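Local coordinates for protein pyridine synthase TbtD (Thermobispora bispora, PDB 5WA4) that probably forms the central pyridine ring of the thiopeptide thiomuracin by a formal [4+2] aza-cycloaddition, and binds an N-terminal leader peptide fragment, at residues A39-R51 and A141-L155. Numbering follows the deposited sequence.
Sequences AQAPMAYFLRHWR and ADFYADTTPSVYHAL
Over one face of the Tyr-144 ring sits a single methyl from the branched end of Leu-47: CD2 lies 3.6 Å from the ring centroid and 16° off the normal, a CH-pi contact. Tyr-45 meets the same ring less squarely; the two planes are only 20° apart but offset, with centroids 5.3 Å apart, so the rings barely overlap and Tyr-45 packs mainly along the CB of Tyr-144. Tyr-45 CE1 reaches Ala-141 CB, 3.9 Å away, a methyl small enough to admit the ring. Tyr-152 OH comes to the edge of the Phe-46 ring, near its plane and 3.6 Å from Phe-46 CE2. With CG between the backbone N and the carbonyl carbon, Phe-46 directs its apolar ring at the helix, and its CZ packs 4.0 Å from Val-151 CG1. The long Arg-48 holds its guanidinium edge-on to Leu-155 CD1, and its NH2 makes a salt bridge with Asp-23. Both segments belong to a region of the lantibiotic dehydratase C-terminal family. Strand 44-49 is an outermost strand of the chain's four-stranded antiparallel sheet, and segment 141-155 of helix 135-159 crosses it with the axes at 86°. Small Ala-145 suits the crossing, where its CA gives a CA-H...O contact to Ala-44 O at 3.5 Å. Thr-148 turns OG1 back to Tyr-144 O, a bond of 3.1 Å, and also bonds Arg-327 of helix 307-328, which makes a cation-pi contact with Phe-46.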
loop_
_atom_site.group_PDB
_atom_site.type_symbol
_atom_site.label_atom_id
_atom_site.label_comp_id
_atom_site.label_asym_id
_atom_site.label_seq_id
_atom_site.Cartn_x
_atom_site.Cartn_y
_atom_site.Cartn_z
ATOM N N ALA E 39 -46.492 22.720 22.931
ATOM C CA ALA E 39 -46.456 24.124 23.320
ATOM C C ALA E 39 -45.281 24.342 24.273
ATOM O O ALA E 39 -44.640 25.397 24.268
ATOM C CB ALA E 39 -47.761 24.542 23.973
ATOM N N GLN E 40 -44.993 23.316 25.071
ATOM C CA GLN E 40 -44.020 23.407 26.150
ATOM C C GLN E 40 -42.619 22.966 25.706
ATOM O O GLN E 40 -41.603 23.544 26.130
ATOM C CB GLN E 40 -44.482 22.562 27.341
ATOM C CG GLN E 40 -45.863 22.928 27.896
ATOM C CD GLN E 40 -47.026 22.457 27.003
ATOM O OE1 GLN E 40 -46.956 21.396 26.370
ATOM N NE2 GLN E 40 -48.103 23.245 26.961
ATOM N N ALA E 41 -42.566 21.937 24.860
ATOM C CA ALA E 41 -41.298 21.410 24.362
ATOM C C ALA E 41 -41.353 21.149 22.866
ATOM O O ALA E 41 -41.457 20.001 22.440
ATOM C CB ALA E 41 -40.942 20.152 25.086
ATOM N N PRO E 42 -41.281 22.212 22.057
ATOM C CA PRO E 42 -41.363 22.072 20.592
ATOM C C PRO E 42 -40.161 21.350 19.993
ATOM O O PRO E 42 -40.165 20.980 18.809
ATOM C CB PRO E 42 -41.423 23.525 20.100
ATOM C CG PRO E 42 -40.738 24.324 21.202
ATOM C CD PRO E 42 -41.129 23.619 22.479
ATOM N N MET E 43 -39.144 21.145 20.820
ATOM C CA MET E 43 -37.869 20.651 20.350
ATOM C C MET E 43 -37.711 19.152 20.606
ATOM O O MET E 43 -37.185 18.719 21.643
ATOM C CB MET E 43 -36.743 21.431 21.017
ATOM C CG MET E 43 -35.460 21.477 20.210
ATOM S SD MET E 43 -35.644 22.432 18.706
ATOM C CE MET E 43 -34.027 22.181 17.977
ATOM N N ALA E 44 -38.164 18.356 19.651
ATOM C CA ALA E 44 -38.076 16.919 19.803
ATOM C C ALA E 44 -37.755 16.218 18.482
ATOM O O ALA E 44 -37.969 16.770 17.389
ATOM C CB ALA E 44 -39.362 16.389 20.384
ATOM N N TYR E 45 -37.214 15.006 18.602
ATOM C CA TYR E 45 -36.996 14.140 17.453
ATOM C C TYR E 45 -36.754 12.706 17.907
ATOM O O TYR E 45 -36.467 12.444 19.086
ATOM C CB TYR E 45 -35.832 14.651 16.578
ATOM C CG TYR E 45 -34.419 14.412 17.092
ATOM C CD1 TYR E 45 -33.817 15.297 17.985
ATOM C CD2 TYR E 45 -33.660 13.338 16.636
ATOM C CE1 TYR E 45 -32.502 15.097 18.435
ATOM C CE2 TYR E 45 -32.342 13.134 17.079
ATOM C CZ TYR E 45 -31.770 14.019 17.980
ATOM O OH TYR E 45 -30.473 13.828 18.419
ATOM N N PHE E 46 -36.898 11.777 16.967
ATOM C CA PHE E 46 -36.697 10.366 17.259
ATOM C C PHE E 46 -35.763 9.765 16.222
ATOM O O PHE E 46 -35.648 10.280 15.106
ATOM C CB PHE E 46 -38.046 9.601 17.309
ATOM C CG PHE E 46 -38.959 9.885 16.138
ATOM C CD1 PHE E 46 -38.951 9.077 15.022
ATOM C CD2 PHE E 46 -39.810 10.980 16.152
ATOM C CE1 PHE E 46 -39.777 9.345 13.950
ATOM C CE2 PHE E 46 -40.643 11.256 15.072
ATOM C CZ PHE E 46 -40.623 10.440 13.974
ATOM N N LEU E 47 -35.092 8.684 16.611
ATOM C CA LEU E 47 -34.283 7.891 15.695
ATOM C C LEU E 47 -34.525 6.375 15.850
ATOM O O LEU E 47 -34.824 5.884 16.962
ATOM C CB LEU E 47 -32.800 8.182 15.924
ATOM C CG LEU E 47 -32.296 9.613 15.746
ATOM C CD1 LEU E 47 -30.918 9.749 16.360
ATOM C CD2 LEU E 47 -32.293 10.017 14.279
ATOM N N ARG E 48 -34.368 5.633 14.751
ATOM C CA ARG E 48 -34.315 4.174 14.839
ATOM C C ARG E 48 -32.897 3.698 15.078
ATOM O O ARG E 48 -31.950 4.300 14.577
ATOM C CB ARG E 48 -34.836 3.520 13.567
ATOM C CG ARG E 48 -36.076 4.139 13.040
ATOM C CD ARG E 48 -36.364 3.624 11.681
ATOM N NE ARG E 48 -37.558 4.253 11.130
ATOM C CZ ARG E 48 -38.489 3.606 10.435
ATOM N NH1 ARG E 48 -38.381 2.304 10.261
ATOM N NH2 ARG E 48 -39.539 4.254 9.931
ATOM N N HIS E 49 -32.761 2.609 15.819
ATOM C CA HIS E 49 -31.483 1.934 15.996
ATOM C C HIS E 49 -31.667 0.424 16.309
ATOM O O HIS E 49 -32.725 0.003 16.790
ATOM C CB HIS E 49 -30.670 2.591 17.115
ATOM C CG HIS E 49 -29.205 2.299 17.036
ATOM N ND1 HIS E 49 -28.620 1.244 17.702
ATOM C CD2 HIS E 49 -28.209 2.911 16.349
ATOM C CE1 HIS E 49 -27.324 1.223 17.436
ATOM N NE2 HIS E 49 -27.049 2.226 16.619
ATOM N N TRP E 50 -30.596 -0.344 16.077
ATOM C CA TRP E 50 -30.560 -1.797 16.143
ATOM C C TRP E 50 -30.133 -2.412 17.467
ATOM O O TRP E 50 -30.422 -3.579 17.729
ATOM C CB TRP E 50 -29.615 -2.336 15.067
ATOM C CG TRP E 50 -28.229 -1.735 15.080
ATOM C CD1 TRP E 50 -27.806 -0.659 14.364
ATOM C CD2 TRP E 50 -27.084 -2.180 15.846
ATOM N NE1 TRP E 50 -26.487 -0.397 14.626
ATOM C CE2 TRP E 50 -26.017 -1.304 15.526
ATOM C CE3 TRP E 50 -26.865 -3.217 16.759
ATOM C CZ2 TRP E 50 -24.743 -1.442 16.097
ATOM C CZ3 TRP E 50 -25.596 -3.351 17.320
ATOM C CH2 TRP E 50 -24.552 -2.465 16.984
ATOM N N ARG E 51 -29.430 -1.653 18.291
ATOM C CA ARG E 51 -28.702 -2.266 19.385
ATOM C C ARG E 51 -29.615 -2.748 20.494
ATOM O O ARG E 51 -30.471 -2.002 20.977
ATOM C CB ARG E 51 -27.672 -1.289 19.935
ATOM C CG ARG E 51 -26.488 -1.961 20.576
ATOM C CD ARG E 51 -25.655 -0.948 21.306
ATOM N NE ARG E 51 -25.876 -0.916 22.746
ATOM C CZ ARG E 51 -25.852 0.203 23.454
ATOM N NH1 ARG E 51 -25.646 1.348 22.824
ATOM N NH2 ARG E 51 -26.048 0.180 24.772
ATOM N N ALA E 141 -29.123 17.471 15.394
ATOM C CA ALA E 141 -30.306 17.553 16.234
ATOM C C ALA E 141 -31.315 18.579 15.706
ATOM O O ALA E 141 -32.507 18.280 15.616
ATOM C CB ALA E 141 -29.911 17.883 17.668
ATOM N N ASP E 142 -30.848 19.775 15.357
ATOM C CA ASP E 142 -31.730 20.789 14.789
ATOM C C ASP E 142 -32.365 20.254 13.523
ATOM O O ASP E 142 -33.581 20.378 13.313
ATOM C CB ASP E 142 -30.982 22.089 14.471
ATOM C CG ASP E 142 -30.752 22.976 15.700
ATOM O OD1 ASP E 142 -31.018 22.538 16.849
ATOM O OD2 ASP E 142 -30.264 24.117 15.496
ATOM N N PHE E 143 -31.530 19.657 12.678
ATOM C CA PHE E 143 -32.025 19.104 11.426
ATOM C C PHE E 143 -33.116 18.050 11.652
ATOM O O PHE E 143 -34.114 18.034 10.945
ATOM C CB PHE E 143 -30.890 18.487 10.599
ATOM C CG PHE E 143 -31.385 17.639 9.467
ATOM C CD1 PHE E 143 -31.803 18.228 8.280
ATOM C CD2 PHE E 143 -31.487 16.247 9.610
ATOM C CE1 PHE E 143 -32.295 17.456 7.232
ATOM C CE2 PHE E 143 -31.977 15.463 8.580
ATOM C CZ PHE E 143 -32.386 16.069 7.377
ATOM N N TYR E 144 -32.911 17.164 12.617
ATOM C CA TYR E 144 -33.838 16.073 12.815
ATOM C C TYR E 144 -35.172 16.654 13.263
ATOM O O TYR E 144 -36.230 16.293 12.731
ATOM C CB TYR E 144 -33.286 15.039 13.820
ATOM C CG TYR E 144 -32.352 14.017 13.184
ATOM C CD1 TYR E 144 -32.679 13.423 11.984
ATOM C CD2 TYR E 144 -31.142 13.652 13.775
ATOM C CE1 TYR E 144 -31.847 12.490 11.392
ATOM C CE2 TYR E 144 -30.299 12.721 13.180
ATOM C CZ TYR E 144 -30.664 12.140 11.982
ATOM O OH TYR E 144 -29.859 11.206 11.338
ATOM N N ALA E 145 -35.108 17.581 14.212
ATOM C CA ALA E 145 -36.299 18.266 14.700
ATOM C C ALA E 145 -37.039 19.000 13.574
ATOM O O ALA E 145 -38.249 18.894 13.428
ATOM C CB ALA E 145 -35.919 19.242 15.805
ATOM N N ASP E 146 -36.307 19.748 12.769
ATOM C CA ASP E 146 -36.956 20.557 11.761
ATOM C C ASP E 146 -37.618 19.686 10.689
ATOM O O ASP E 146 -38.562 20.134 10.031
ATOM C CB ASP E 146 -35.951 21.529 11.133
ATOM C CG ASP E 146 -35.369 22.493 12.149
ATOM O OD1 ASP E 146 -36.011 22.713 13.203
ATOM O OD2 ASP E 146 -34.266 23.034 11.902
ATOM N N THR E 147 -37.141 18.450 10.529
ATOM C CA THR E 147 -37.629 17.566 9.465
ATOM C C THR E 147 -38.652 16.512 9.928
ATOM O O THR E 147 -39.144 15.715 9.116
ATOM C CB THR E 147 -36.472 16.824 8.760
ATOM O OG1 THR E 147 -35.563 16.301 9.734
ATOM C CG2 THR E 147 -35.729 17.755 7.834
ATOM N N THR E 148 -38.994 16.521 11.210
ATOM C CA THR E 148 -39.986 15.586 11.716
ATOM C C THR E 148 -41.370 15.598 11.009
ATOM O O THR E 148 -41.928 14.523 10.722
ATOM C CB THR E 148 -40.186 15.815 13.182
ATOM O OG1 THR E 148 -39.009 15.383 13.868
ATOM C CG2 THR E 148 -41.364 15.030 13.668
ATOM N N PRO E 149 -41.937 16.792 10.720
ATOM C CA PRO E 149 -43.184 16.719 9.943
ATOM C C PRO E 149 -42.970 16.189 8.531
ATOM O O PRO E 149 -43.940 15.817 7.871
ATOM C CB PRO E 149 -43.676 18.181 9.904
ATOM C CG PRO E 149 -42.495 19.011 10.271
ATOM C CD PRO E 149 -41.668 18.161 11.194
ATOM N N SER E 150 -41.729 16.164 8.063
ATOM C CA SER E 150 -41.457 15.568 6.763
ATOM C C SER E 150 -41.437 14.045 6.885
ATOM O O SER E 150 -41.620 13.318 5.891
ATOM C CB SER E 150 -40.135 16.077 6.178
ATOM O OG SER E 150 -40.344 17.250 5.424
ATOM N N VAL E 151 -41.213 13.573 8.109
ATOM C CA VAL E 151 -41.250 12.152 8.372
ATOM C C VAL E 151 -42.694 11.662 8.292
ATOM O O VAL E 151 -43.008 10.809 7.452
ATOM C CB VAL E 151 -40.645 11.816 9.720
ATOM C CG1 VAL E 151 -40.796 10.348 10.013
ATOM C CG2 VAL E 151 -39.180 12.175 9.708
ATOM N N TYR E 152 -43.560 12.220 9.144
ATOM C CA TYR E 152 -44.980 11.866 9.194
ATOM C C TYR E 152 -45.650 11.854 7.816
ATOM O O TYR E 152 -46.270 10.859 7.409
ATOM C CB TYR E 152 -45.725 12.826 10.099
ATOM C CG TYR E 152 -45.187 12.892 11.500
ATOM C CD1 TYR E 152 -44.827 11.741 12.174
ATOM C CD2 TYR E 152 -45.042 14.115 12.160
ATOM C CE1 TYR E 152 -44.332 11.796 13.469
ATOM C CE2 TYR E 152 -44.554 14.177 13.463
ATOM C CZ TYR E 152 -44.199 13.013 14.104
ATOM O OH TYR E 152 -43.718 13.040 15.385
ATOM N N HIS E 153 -45.505 12.968 7.107
ATOM C CA HIS E 153 -45.991 13.106 5.737
ATOM C C HIS E 153 -45.543 11.928 4.876
ATOM O O HIS E 153 -46.358 11.316 4.189
ATOM C CB HIS E 153 -45.498 14.423 5.139
ATOM C CG HIS E 153 -46.139 14.786 3.836
ATOM N ND1 HIS E 153 -45.639 14.371 2.618
ATOM C CD2 HIS E 153 -47.213 15.561 3.555
ATOM C CE1 HIS E 153 -46.383 14.867 1.645
ATOM N NE2 HIS E 153 -47.347 15.592 2.187
ATOM N N ALA E 154 -44.257 11.595 4.937
ATOM C CA ALA E 154 -43.722 10.478 4.169
ATOM C C ALA E 154 -44.286 9.131 4.645
ATOM O O ALA E 154 -44.609 8.261 3.828
ATOM C CB ALA E 154 -42.215 10.471 4.243
ATOM N N LEU E 155 -44.406 8.957 5.957
ATOM C CA LEU E 155 -44.874 7.685 6.484
ATOM C C LEU E 155 -46.358 7.536 6.197
ATOM O O LEU E 155 -46.804 6.449 5.856
ATOM C CB LEU E 155 -44.599 7.554 7.988
ATOM C CG LEU E 155 -43.096 7.474 8.313
ATOM C CD1 LEU E 155 -42.804 6.794 9.644
ATOM C CD2 LEU E 155 -42.314 6.793 7.194
#